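Local atomic coordinates of putative acetyltransferase Ta0821 (Thermoplasma acidophilum DSM 1728, PDB entry 3C26), a protein that probably transfers an acyl group, perhaps acetyl from acetyl-coenzyme A, to an unidentified acceptor, as GNAT-family enzymes do. Residues 14-17 against 18-22; 34-37 against 38-42; 94-98 against 99-103. All blocks are in the same frame, centred on the assembly; numbering follows the deposited sequence.

Contact 1: 14-17 against 18-22; sequences SDID and EIKTF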
ATOM      1  N   SER A  14     -35.566  -8.625  -2.881  1.00 27.49           N
ATOM      2  CA  SER A  14     -35.790  -9.304  -1.614  1.00 27.19           C
ATOM      3  C   SER A  14     -34.475  -9.783  -1.027  1.00 26.95           C
ATOM      4  O   SER A  14     -34.405 -10.133   0.158  1.00 25.47           O
ATOM      5  CB  SER A  14     -36.781 -10.466  -1.749  1.00 28.01           C
ATOM      6  OG  SER A  14     -36.303 -11.454  -2.630  1.00 30.75           O
ATOM      7  N   ASP A  15     -33.423  -9.724  -1.854  1.00 25.69           N
ATOM      8  CA  ASP A  15     -32.072 -10.165  -1.466  1.00 24.76           C
ATOM      9  C   ASP A  15     -31.251  -9.017  -0.911  1.00 24.54           C
ATOM     10  O   ASP A  15     -30.166  -9.229  -0.383  1.00 23.59           O
ATOM     11  CB  ASP A  15     -31.286 -10.720  -2.679  1.00 25.74           C
ATOM     12  CG  ASP A  15     -31.931 -11.942  -3.306  1.00 23.97           C
ATOM     13  OD1 ASP A  15     -32.419 -12.805  -2.571  1.00 25.37           O
ATOM     14  OD2 ASP A  15     -31.876 -12.073  -4.546  1.00 22.35           O
ATOM     15  N   ILE A  16     -31.786  -7.802  -1.003  1.00 24.22           N
ATOM     16  CA  ILE A  16     -31.003  -6.592  -0.676  1.00 23.92           C
ATOM     17  C   ILE A  16     -30.504  -6.535   0.767  1.00 23.51           C
ATOM     18  O   ILE A  16     -29.377  -6.144   1.021  1.00 21.42           O
ATOM     19  CB  ILE A  16     -31.715  -5.283  -1.046  1.00 24.66           C
ATOM     20  CG1 ILE A  16     -31.903  -5.228  -2.569  1.00 27.38           C
ATOM     21  CG2 ILE A  16     -30.866  -4.065  -0.690  1.00 23.78           C
ATOM     22  CD1 ILE A  16     -32.645  -3.920  -3.087  1.00 31.39           C
ATOM     23  N   ASP A  17     -31.343  -6.929   1.707  1.00 23.21           N
ATOM     24  CA  ASP A  17     -30.930  -6.844   3.107  1.00 24.33           C
ATOM     25  C   ASP A  17     -29.735  -7.753   3.387  1.00 23.54           C
ATOM     26  O   ASP A  17     -28.841  -7.429   4.160  1.00 23.08           O
ATOM     27  CB  ASP A  17     -32.073  -7.172   4.061  1.00 25.30           C
ATOM     28  CG  ASP A  17     -32.909  -5.968   4.424  1.00 27.12           C
ATOM     29  OD1 ASP A  17     -32.566  -4.822   4.051  1.00 28.82           O
ATOM     30  OD2 ASP A  17     -33.919  -6.185   5.134  1.00 31.08           O
ATOM     31  N   GLU A  18     -29.702  -8.882   2.690  1.00 23.82           N
ATOM     32  CA  GLU A  18     -28.625  -9.853   2.866  1.00 22.81           C
ATOM     33  C   GLU A  18     -27.405  -9.348   2.150  1.00 21.75           C
ATOM     34  O   GLU A  18     -26.335  -9.307   2.696  1.00 19.96           O
ATOM     35  CB  GLU A  18     -29.032 -11.242   2.385  1.00 23.59           C
ATOM     36  CG  GLU A  18     -29.965 -11.905   3.384  1.00 24.75           C
ATOM     37  CD  GLU A  18     -30.822 -12.982   2.802  1.00 27.31           C
ATOM     38  OE1 GLU A  18     -31.836 -12.670   2.127  1.00 29.69           O
ATOM     39  OE2 GLU A  18     -30.521 -14.159   3.063  1.00 31.66           O
ATOM     40  N   ILE A  19     -27.635  -8.880   0.934  1.00 22.08           N
ATOM     41  CA  ILE A  19     -26.586  -8.385   0.074  1.00 22.47           C
ATOM     42  C   ILE A  19     -25.800  -7.245   0.732  1.00 22.69           C
ATOM     43  O   ILE A  19     -24.583  -7.142   0.589  1.00 21.12           O
ATOM     44  CB  ILE A  19     -27.115  -7.928  -1.316  1.00 22.37           C
ATOM     45  CG1 ILE A  19     -27.540  -9.168  -2.144  1.00 24.25           C
ATOM     46  CG2 ILE A  19     -26.024  -7.128  -2.027  1.00 21.73           C
ATOM     47  CD1 ILE A  19     -28.306  -8.885  -3.514  1.00 21.65           C
ATOM     48  N   LYS A  20     -26.525  -6.415   1.467  1.00 22.19           N
ATOM     49  CA  LYS A  20     -25.923  -5.244   2.125  1.00 22.25           C
ATOM     50  C   LYS A  20     -24.906  -5.616   3.165  1.00 22.33           C
ATOM     51  O   LYS A  20     -24.086  -4.787   3.513  1.00 21.60           O
ATOM     52  CB  LYS A  20     -26.961  -4.352   2.823  1.00 22.79           C
ATOM     53  CG  LYS A  20     -27.703  -3.341   1.974  1.00 25.41           C
ATOM     54  CD  LYS A  20     -29.042  -3.131   2.683  1.00 28.57           C
ATOM     55  CE  LYS A  20     -29.887  -2.018   2.184  1.00 31.55           C
ATOM     56  NZ  LYS A  20     -31.238  -2.039   2.984  1.00 30.81           N
ATOM     57  N   THR A  21     -24.962  -6.851   3.653  1.00 22.33           N
ATOM     58  CA  THR A  21     -23.986  -7.370   4.650  1.00 21.95           C
ATOM     59  C   THR A  21     -22.752  -8.064   4.041  1.00 21.66           C
ATOM     60  O   THR A  21     -21.797  -8.447   4.731  1.00 20.96           O
ATOM     61  CB  THR A  21     -24.635  -8.360   5.588  1.00 23.11           C
ATOM     62  OG1 THR A  21     -24.979  -9.545   4.852  1.00 24.32           O
ATOM     63  CG2 THR A  21     -25.882  -7.711   6.288  1.00 21.45           C
ATOM     64  N   PHE A  22     -22.765  -8.199   2.732  1.00 20.88           N
ATOM     65  CA  PHE A  22     -21.649  -8.832   1.999  1.00 21.06           C
ATOM     66  C   PHE A  22     -20.438  -7.860   1.912  1.00 21.81           C
ATOM     67  O   PHE A  22     -20.606  -6.627   1.894  1.00 19.71           O
ATOM     68  CB  PHE A  22     -22.084  -9.188   0.560  1.00 21.15           C
ATOM     69  CG  PHE A  22     -23.115 -10.319   0.428  1.00 19.49           C
ATOM     70  CD1 PHE A  22     -23.754 -10.855   1.509  1.00 17.37           C
ATOM     71  CD2 PHE A  22     -23.475 -10.785  -0.831  1.00 18.76           C
ATOM     72  CE1 PHE A  22     -24.747 -11.833   1.342  1.00 20.89           C
ATOM     73  CE2 PHE A  22     -24.394 -11.772  -0.983  1.00 18.34           C
ATOM     74  CZ  PHE A  22     -25.056 -12.289   0.105  1.00 19.28           C
TER
HETATM   75  O   HOH W   1     -32.410 -10.122   2.029  1.00 23.63           O
HETATM   76  O   HOH W   2     -33.270 -13.412   0.138  1.00 40.68           O
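Lys-20 runs back along the helical turn over Ile-16 and ends at Asp-17. Its CB lies beside the carbonyl oxygen of Ile-16, which also accepts the Lys-20 backbone N at 2.9 Å. CG stays over that oxygen, 3.4 Å from Ile-16 O, and CD begins to leave it for the Ile-16 methyl CG2. CE completes the move, resting 3.7 Å from Ile-16 CG2. With CG beside the backbone N (chi1 -83°) and the chain extended beyond it, NZ arrives at a salt bridge with Asp-17, 3.3 Å from OD1 and nearly in line with that C-O bond. The two charged side chains lie side by side and point the same way, on an exposed flank of the turn.

This is the short helix 16-19, which follows strand 7-10 and packs against strand 70-79 and helix 45-58 of the GNAT fold. Its inner flank is apolar: Ile-16 and Ile-19 pack on Val-57 of helix 45-58, and Ile-19 CD1 also touches Asp-15 CB at 3.6 Å. The backbone N of Ile-19 bonds Asp-15 O at an N-H...O angle of 163°, while the Asp-15 carboxylate is held by Arg-66 and the backbone N of Ser-12.

On the other flank a water donates to Ser-14 O and to Glu-18 OE1 and accepts from Glu-18 N. A second water sits between Asp-15 OD1 and Glu-18 OE1, 2.6 Å from the latter; it probably eases the repulsion of two carboxylates whose oxygens are 4.7 Å apart. At the far end Glu-18 O takes both the backbone N and the hydroxyl of Thr-21, the OG1 bond being 2.6 Å long and in the carbonyl plane. The overlapping type I turn from Ile-19 to Phe-22 lays one face of the Phe-22 ring over Ile-19 CA.

Contact 2: 34-37 against 38-42; sequences DLYS and KLADT
The Tyr-36 ring meets the methyl of Ala-40 obliquely, one turn further along, with CE2 3.8 Å from Ala-40 CB. Other aromatic rings pack round it: Trp-27 and Trp-127 of the same chain both meet Tyr-36 edge-to-face, and its hydroxyl bonds Ser-24 OG, which fixes the far end of the ring. The phenol is swung out by a first torsion that sets CG opposite the backbone N (chi1 -175°), and Ala-40 is small enough to sit beside it. The Asp-41 carboxylate folds back beside the carbonyl of Ser-37, its CG 3.3 Å from Ser-37 O. The backbone N of Asp-41 bonds that same oxygen.

Leu-35 and Leu-39 form a second apolar pair on another flank, crossing at a slant. Leu-35 CD1 lies 3.7 Å from both CG and CD1 of Leu-39, so this methyl sits against the branch point and one methyl of Leu-39. These pairs are i to i+4 contacts of helix 31-40 in the N-terminal part of the GNAT domain, and the backbone ladder runs beneath them: Leu-39 N bonds Leu-35 O, and Ala-40 N bonds Tyr-36 O at 2.8 Å.

The helix also faces the second subunit. Lys-38 runs out in an extended chain whose NZ makes a salt bridge with Glu-129 and a hydrogen bond with Ser-126 O, both of that subunit; with two conformers deposited, these bonds are less certain. Leu-35 packs there on Trp-27 of the second subunit, putting aliphatic and charged contacts on neighbouring parts of the dimer interface. At the C-terminal end, Leu-39 O is gripped twice, by the backbone N of Thr-42 and by its OG1. The hydroxyl bond, 2.6 Å from Thr-42 OG1 to Leu-39 O, lies in the carbonyl plane on a lone pair.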
ATOM      1  N   ASP A  34      -7.645  -8.673   8.266  1.00 27.90           N
ATOM      2  CA  ASP A  34      -7.396  -7.336   8.829  1.00 27.32           C
ATOM      3  C   ASP A  34      -6.549  -6.533   7.851  1.00 24.96           C
ATOM      4  O   ASP A  34      -6.741  -5.360   7.657  1.00 23.77           O
ATOM      5  CB  ASP A  34      -6.700  -7.406  10.192  1.00 27.27           C
ATOM      6  CG  ASP A  34      -7.645  -7.802  11.327  1.00 32.60           C
ATOM      7  OD1 ASP A  34      -8.883  -7.793  11.123  1.00 35.75           O
ATOM      8  OD2 ASP A  34      -7.153  -8.083  12.448  1.00 32.50           O
ATOM      9  N   LEU A  35      -5.582  -7.192   7.265  1.00 23.81           N
ATOM     10  CA  LEU A  35      -4.769  -6.581   6.204  1.00 23.49           C
ATOM     11  C   LEU A  35      -5.625  -6.155   4.975  1.00 22.52           C
ATOM     12  O   LEU A  35      -5.430  -5.071   4.425  1.00 21.91           O
ATOM     13  CB  LEU A  35      -3.600  -7.471   5.809  1.00 23.60           C
ATOM     14  CG  LEU A  35      -2.722  -6.931   4.675  1.00 23.50           C
ATOM     15  CD1 LEU A  35      -2.269  -5.466   4.916  1.00 27.18           C
ATOM     16  CD2 LEU A  35      -1.568  -7.902   4.419  1.00 22.13           C
ATOM     17  N   TYR A  36      -6.579  -6.990   4.559  1.00 22.48           N
ATOM     18  CA  TYR A  36      -7.477  -6.594   3.449  1.00 22.47           C
ATOM     19  C   TYR A  36      -8.154  -5.234   3.720  1.00 23.88           C
ATOM     20  O   TYR A  36      -8.228  -4.354   2.859  1.00 24.25           O
ATOM     21  CB  TYR A  36      -8.599  -7.633   3.192  1.00 21.59           C
ATOM     22  CG  TYR A  36      -9.414  -7.271   1.982  1.00 18.00           C
ATOM     23  CD1 TYR A  36      -9.060  -7.720   0.706  1.00 20.92           C
ATOM     24  CD2 TYR A  36     -10.501  -6.391   2.086  1.00 18.41           C
ATOM     25  CE1 TYR A  36      -9.802  -7.311  -0.436  1.00 17.82           C
ATOM     26  CE2 TYR A  36     -11.225  -6.010   0.989  1.00 19.23           C
ATOM     27  CZ  TYR A  36     -10.856  -6.468  -0.292  1.00 21.15           C
ATOM     28  OH  TYR A  36     -11.626  -6.085  -1.402  1.00 22.72           O
ATOM     29  N   SER A  37      -8.687  -5.087   4.924  1.00 25.22           N
ATOM     30  CA  SER A  37      -9.432  -3.878   5.263  1.00 26.06           C
ATOM     31  C   SER A  37      -8.568  -2.642   5.156  1.00 25.21           C
ATOM     32  O   SER A  37      -8.973  -1.610   4.646  1.00 26.45           O
ATOM     33  CB  SER A  37      -9.986  -3.953   6.700  1.00 27.24           C
ATOM     34  OG  SER A  37     -10.759  -5.118   6.881  1.00 31.48           O
ATOM     35  N   LYS A  38      -7.347  -2.738   5.654  1.00 24.64           N
ATOM     36  CA  LYS A  38      -6.442  -1.590   5.611  0.50 23.78           C
ATOM     37  C   LYS A  38      -6.109  -1.226   4.174  1.00 23.30           C
ATOM     38  O   LYS A  38      -6.043  -0.073   3.824  1.00 23.70           O
ATOM     39  CB  LYS A  38      -5.150  -1.870   6.387  0.50 24.34           C
ATOM     40  CG  LYS A  38      -5.308  -2.146   7.884  0.50 23.84           C
ATOM     41  CD  LYS A  38      -3.912  -2.207   8.489  0.50 25.09           C
ATOM     42  CE  LYS A  38      -3.837  -2.536   9.966  0.50 25.45           C
ATOM     43  NZ  LYS A  38      -2.371  -2.642  10.413  0.50 22.82           N
ATOM     44  N   LEU A  39      -5.873  -2.235   3.365  1.00 22.39           N
ATOM     45  CA  LEU A  39      -5.509  -2.053   1.961  1.00 20.67           C
ATOM     46  C   LEU A  39      -6.703  -1.451   1.214  1.00 20.84           C
ATOM     47  O   LEU A  39      -6.576  -0.503   0.414  1.00 20.40           O
ATOM     48  CB  LEU A  39      -5.017  -3.364   1.340  1.00 20.70           C
ATOM     49  CG  LEU A  39      -3.617  -3.859   1.840  1.00 19.60           C
ATOM     50  CD1 LEU A  39      -3.227  -5.276   1.343  1.00 19.59           C
ATOM     51  CD2 LEU A  39      -2.485  -2.840   1.491  1.00 20.37           C
ATOM     52  N   ALA A  40      -7.874  -1.927   1.557  1.00 21.42           N
ATOM     53  CA  ALA A  40      -9.098  -1.503   0.854  1.00 22.37           C
ATOM     54  C   ALA A  40      -9.355  -0.002   1.070  1.00 23.52           C
ATOM     55  O   ALA A  40      -9.901   0.675   0.193  1.00 23.04           O
ATOM     56  CB  ALA A  40     -10.325  -2.346   1.316  1.00 21.82           C
ATOM     57  N   ASP A  41      -8.929   0.480   2.233  1.00 24.46           N
ATOM     58  CA  ASP A  41      -9.069   1.897   2.621  1.00 25.71           C
ATOM     59  C   ASP A  41      -8.199   2.814   1.789  1.00 25.79           C
ATOM     60  O   ASP A  41      -8.439   3.998   1.728  1.00 27.42           O
ATOM     61  CB  ASP A  41      -8.736   2.105   4.096  1.00 26.98           C
ATOM     62  CG  ASP A  41      -9.814   1.558   5.016  1.00 31.68           C
ATOM     63  OD1 ASP A  41     -10.927   1.320   4.518  1.00 35.81           O
ATOM     64  OD2 ASP A  41      -9.552   1.340   6.234  1.00 39.22           O
ATOM     65  N   THR A  42      -7.206   2.255   1.117  1.00 24.68           N
ATOM     66  CA  THR A  42      -6.255   3.039   0.312  1.00 23.45           C
ATOM     67  C   THR A  42      -6.799   3.332  -1.109  1.00 24.30           C
ATOM     68  O   THR A  42      -6.114   3.928  -1.947  1.00 25.44           O
ATOM     69  CB  THR A  42      -4.835   2.404   0.253  1.00 23.17           C
ATOM     70  OG1 THR A  42      -4.854   1.215  -0.518  1.00 24.44           O
ATOM     71  CG2 THR A  42      -4.276   2.134   1.647  1.00 21.06           C
TER

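Contact 3: 94-98 against 99-103; sequences PEYRG and SRLGM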
ATOM      1  N   PRO A  94     -19.938 -12.620   4.978  1.00 25.79           N
ATOM      2  CA  PRO A  94     -18.677 -12.702   5.716  1.00 26.69           C
ATOM      3  C   PRO A  94     -18.319 -14.070   6.286  1.00 26.42           C
ATOM      4  O   PRO A  94     -17.148 -14.365   6.504  1.00 27.03           O
ATOM      5  CB  PRO A  94     -18.850 -11.667   6.810  1.00 27.04           C
ATOM      6  CG  PRO A  94     -19.898 -10.803   6.336  1.00 27.65           C
ATOM      7  CD  PRO A  94     -20.832 -11.622   5.551  1.00 26.14           C
ATOM      8  N   GLU A  95     -19.317 -14.910   6.452  1.00 26.07           N
ATOM      9  CA  GLU A  95     -19.110 -16.320   6.910  1.00 26.48           C
ATOM     10  C   GLU A  95     -18.419 -17.185   5.875  1.00 26.20           C
ATOM     11  O   GLU A  95     -17.959 -18.280   6.174  1.00 24.57           O
ATOM     12  CB  GLU A  95     -20.456 -16.992   7.208  1.00 27.46           C
ATOM     13  CG  GLU A  95     -21.133 -16.445   8.387  1.00 31.79           C
ATOM     14  CD  GLU A  95     -20.661 -17.109   9.644  1.00 39.51           C
ATOM     15  OE1 GLU A  95     -21.018 -18.308   9.840  1.00 43.44           O
ATOM     16  OE2 GLU A  95     -19.951 -16.432  10.438  1.00 43.11           O
ATOM     17  N   TYR A  96     -18.330 -16.681   4.645  1.00 24.65           N
ATOM     18  CA  TYR A  96     -17.831 -17.505   3.532  1.00 25.47           C
ATOM     19  C   TYR A  96     -16.474 -17.043   3.015  1.00 27.44           C
ATOM     20  O   TYR A  96     -15.972 -17.482   1.972  1.00 27.81           O
ATOM     21  CB  TYR A  96     -18.827 -17.485   2.375  1.00 25.21           C
ATOM     22  CG  TYR A  96     -20.156 -18.161   2.651  1.00 24.46           C
ATOM     23  CD1 TYR A  96     -21.125 -17.569   3.471  1.00 25.32           C
ATOM     24  CD2 TYR A  96     -20.455 -19.398   2.080  1.00 25.96           C
ATOM     25  CE1 TYR A  96     -22.343 -18.201   3.698  1.00 25.18           C
ATOM     26  CE2 TYR A  96     -21.663 -20.018   2.316  1.00 25.70           C
ATOM     27  CZ  TYR A  96     -22.601 -19.421   3.112  1.00 24.85           C
ATOM     28  OH  TYR A  96     -23.817 -20.075   3.318  1.00 26.78           O
ATOM     29  N   ARG A  97     -15.872 -16.145   3.763  1.00 29.33           N
ATOM     30  CA  ARG A  97     -14.531 -15.666   3.397  1.00 31.45           C
ATOM     31  C   ARG A  97     -13.559 -16.836   3.411  1.00 32.00           C
ATOM     32  O   ARG A  97     -13.597 -17.684   4.306  1.00 32.45           O
ATOM     33  CB  ARG A  97     -14.035 -14.566   4.348  1.00 31.47           C
ATOM     34  CG  ARG A  97     -14.862 -13.352   4.313  1.00 34.09           C
ATOM     35  CD  ARG A  97     -14.360 -12.302   5.273  1.00 40.36           C
ATOM     36  NE  ARG A  97     -14.644 -12.719   6.636  1.00 43.29           N
ATOM     37  CZ  ARG A  97     -14.585 -11.915   7.681  1.00 47.76           C
ATOM     38  NH1 ARG A  97     -14.284 -10.634   7.506  1.00 50.50           N
ATOM     39  NH2 ARG A  97     -14.853 -12.386   8.890  1.00 47.64           N
ATOM     40  N   GLY A  98     -12.689 -16.876   2.404  1.00 34.00           N
ATOM     41  CA  GLY A  98     -11.666 -17.931   2.318  1.00 34.19           C
ATOM     42  C   GLY A  98     -12.188 -19.157   1.595  1.00 34.62           C
ATOM     43  O   GLY A  98     -11.465 -20.107   1.330  1.00 34.87           O
ATOM     44  N   SER A  99     -13.476 -19.133   1.287  1.00 34.69           N
ATOM     45  CA  SER A  99     -14.076 -20.235   0.536  1.00 34.34           C
ATOM     46  C   SER A  99     -13.705 -20.063  -0.931  1.00 33.64           C
ATOM     47  O   SER A  99     -12.870 -19.242  -1.279  1.00 32.82           O
ATOM     48  CB  SER A  99     -15.591 -20.237   0.659  1.00 34.21           C
ATOM     49  OG  SER A  99     -16.129 -19.090   0.018  1.00 37.12           O
ATOM     50  N   ARG A 100     -14.341 -20.845  -1.786  1.00 32.73           N
ATOM     51  CA  ARG A 100     -14.074 -20.756  -3.206  1.00 32.86           C
ATOM     52  C   ARG A 100     -15.294 -20.165  -3.896  1.00 30.71           C
ATOM     53  O   ARG A 100     -15.557 -20.398  -5.064  1.00 28.64           O
ATOM     54  CB  ARG A 100     -13.656 -22.132  -3.749  1.00 34.05           C
ATOM     55  CG  ARG A 100     -12.143 -22.333  -3.595  1.00 37.70           C
ATOM     56  CD  ARG A 100     -11.707 -23.700  -3.044  1.00 44.64           C
ATOM     57  NE  ARG A 100     -11.921 -24.839  -3.945  1.00 49.05           N
ATOM     58  CZ  ARG A 100     -12.742 -25.854  -3.681  1.00 51.83           C
ATOM     59  NH1 ARG A 100     -13.416 -25.890  -2.538  1.00 54.02           N
ATOM     60  NH2 ARG A 100     -12.882 -26.850  -4.545  1.00 51.81           N
ATOM     61  N   LEU A 101     -16.050 -19.389  -3.130  1.00 28.37           N
ATOM     62  CA  LEU A 101     -17.252 -18.775  -3.692  1.00 27.11           C
ATOM     63  C   LEU A 101     -16.897 -17.846  -4.840  1.00 26.45           C
ATOM     64  O   LEU A 101     -17.616 -17.761  -5.832  1.00 27.62           O
ATOM     65  CB  LEU A 101     -18.040 -17.971  -2.648  1.00 27.13           C
ATOM     66  CG  LEU A 101     -18.944 -18.648  -1.668  1.00 27.32           C
ATOM     67  CD1 LEU A 101     -19.892 -17.606  -1.053  1.00 22.94           C
ATOM     68  CD2 LEU A 101     -19.734 -19.730  -2.371  1.00 29.37           C
ATOM     69  N   GLY A 102     -15.769 -17.160  -4.705  1.00 25.49           N
ATOM     70  CA  GLY A 102     -15.381 -16.150  -5.692  1.00 24.86           C
ATOM     71  C   GLY A 102     -15.157 -16.846  -7.018  1.00 25.35           C
ATOM     72  O   GLY A 102     -15.691 -16.481  -8.045  1.00 23.44           O
HETATM   73  N   MSE A 103     -14.356 -17.887  -6.961  1.00 25.45           N
HETATM   74  CA  MSE A 103     -14.111 -18.693  -8.131  1.00 26.23           C
HETATM   75  C   MSE A 103     -15.378 -19.280  -8.747  1.00 25.43           C
HETATM   76  O   MSE A 103     -15.559 -19.255  -9.947  1.00 26.17           O
HETATM   77  CB  MSE A 103     -13.179 -19.794  -7.732  1.00 27.36           C
HETATM   78  CG  MSE A 103     -13.332 -21.023  -8.532  1.00 33.26           C
HETATM   79 SE   MSE A 103     -11.552 -21.616  -8.648  0.75 45.50          SE
HETATM   80  CE  MSE A 103     -11.278 -20.322 -10.107  1.00 42.09           C
TER
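Tyr-96 O is gripped by two donors of Ser-99. The hydroxyl reaches it in the carbonyl plane, with Ser-99 OG 2.5 Å from Tyr-96 O, while the backbone N of Ser-99 comes from above that plane at 3.1 Å. The backbone bond closes a type II turn from Tyr-96 to Ser-99. Gly-98 takes a positive phi of 88°, where a side chain would press on the preceding carbonyl.

The hydroxyl works twice. Placed between its own backbone N and carbonyl carbon (chi1 67°), Ser-99 OG donates to Tyr-96 O and accepts from Leu-101 N at 3.2 Å, an ST turn leading into helix 101-113, whose N-cap is Arg-100. Leu-101 in turn lays CD1 obliquely against Tyr-96, 3.6 Å from CB and close to CD2 of the ring; both side chains also pack on Val-72 of strand 70-79.

The segment Arg-97 to Gly-102 follows strand 85-92 and resembles the Q/R-x-x-G-x-G/A signature of GNAT enzymes, with Arg-100 at the position of the first glycine. In relatives the backbone N-H groups of this loop bind the pyrophosphate of coenzyme A, and the same role is probable here. Replacing Ser-99 by an alanine would probably cost Tyr-96 O its in-plane hydroxyl donor, keeping the out-of-plane N-H, and leave Leu-101 N without its OG acceptor, the turn then less firmly tied to the helix start. One hydroxyl thus couples turn and helix, consistent with a loop whose N-H groups probably face the pyrophosphate of coenzyme A.

Contacts 1 and 3 are neighbours: their centres are about 16 Å apart and they touch where Thr-21 O lies 3.4 Å from Pro-94 CD, so the turn after helix 16-19 packs on the 3-10 turn just before the probable coenzyme A loop. Contact 2 stands apart, its centre about 22 Å from that of contact 1 and about 17 Å from that of contact 3, with nearest atoms about 9 Å and 7 Å away. The connection between helices 16-19 and 31-40 passes contact 3, since Thr-26 exchanges a backbone hydrogen bond with Gly-98. Bound ethanediol and nitrate, probably from crystallisation, lie about 4 Å from the Leu-39 side chain and 6 Å from that of Tyr-36, respectively.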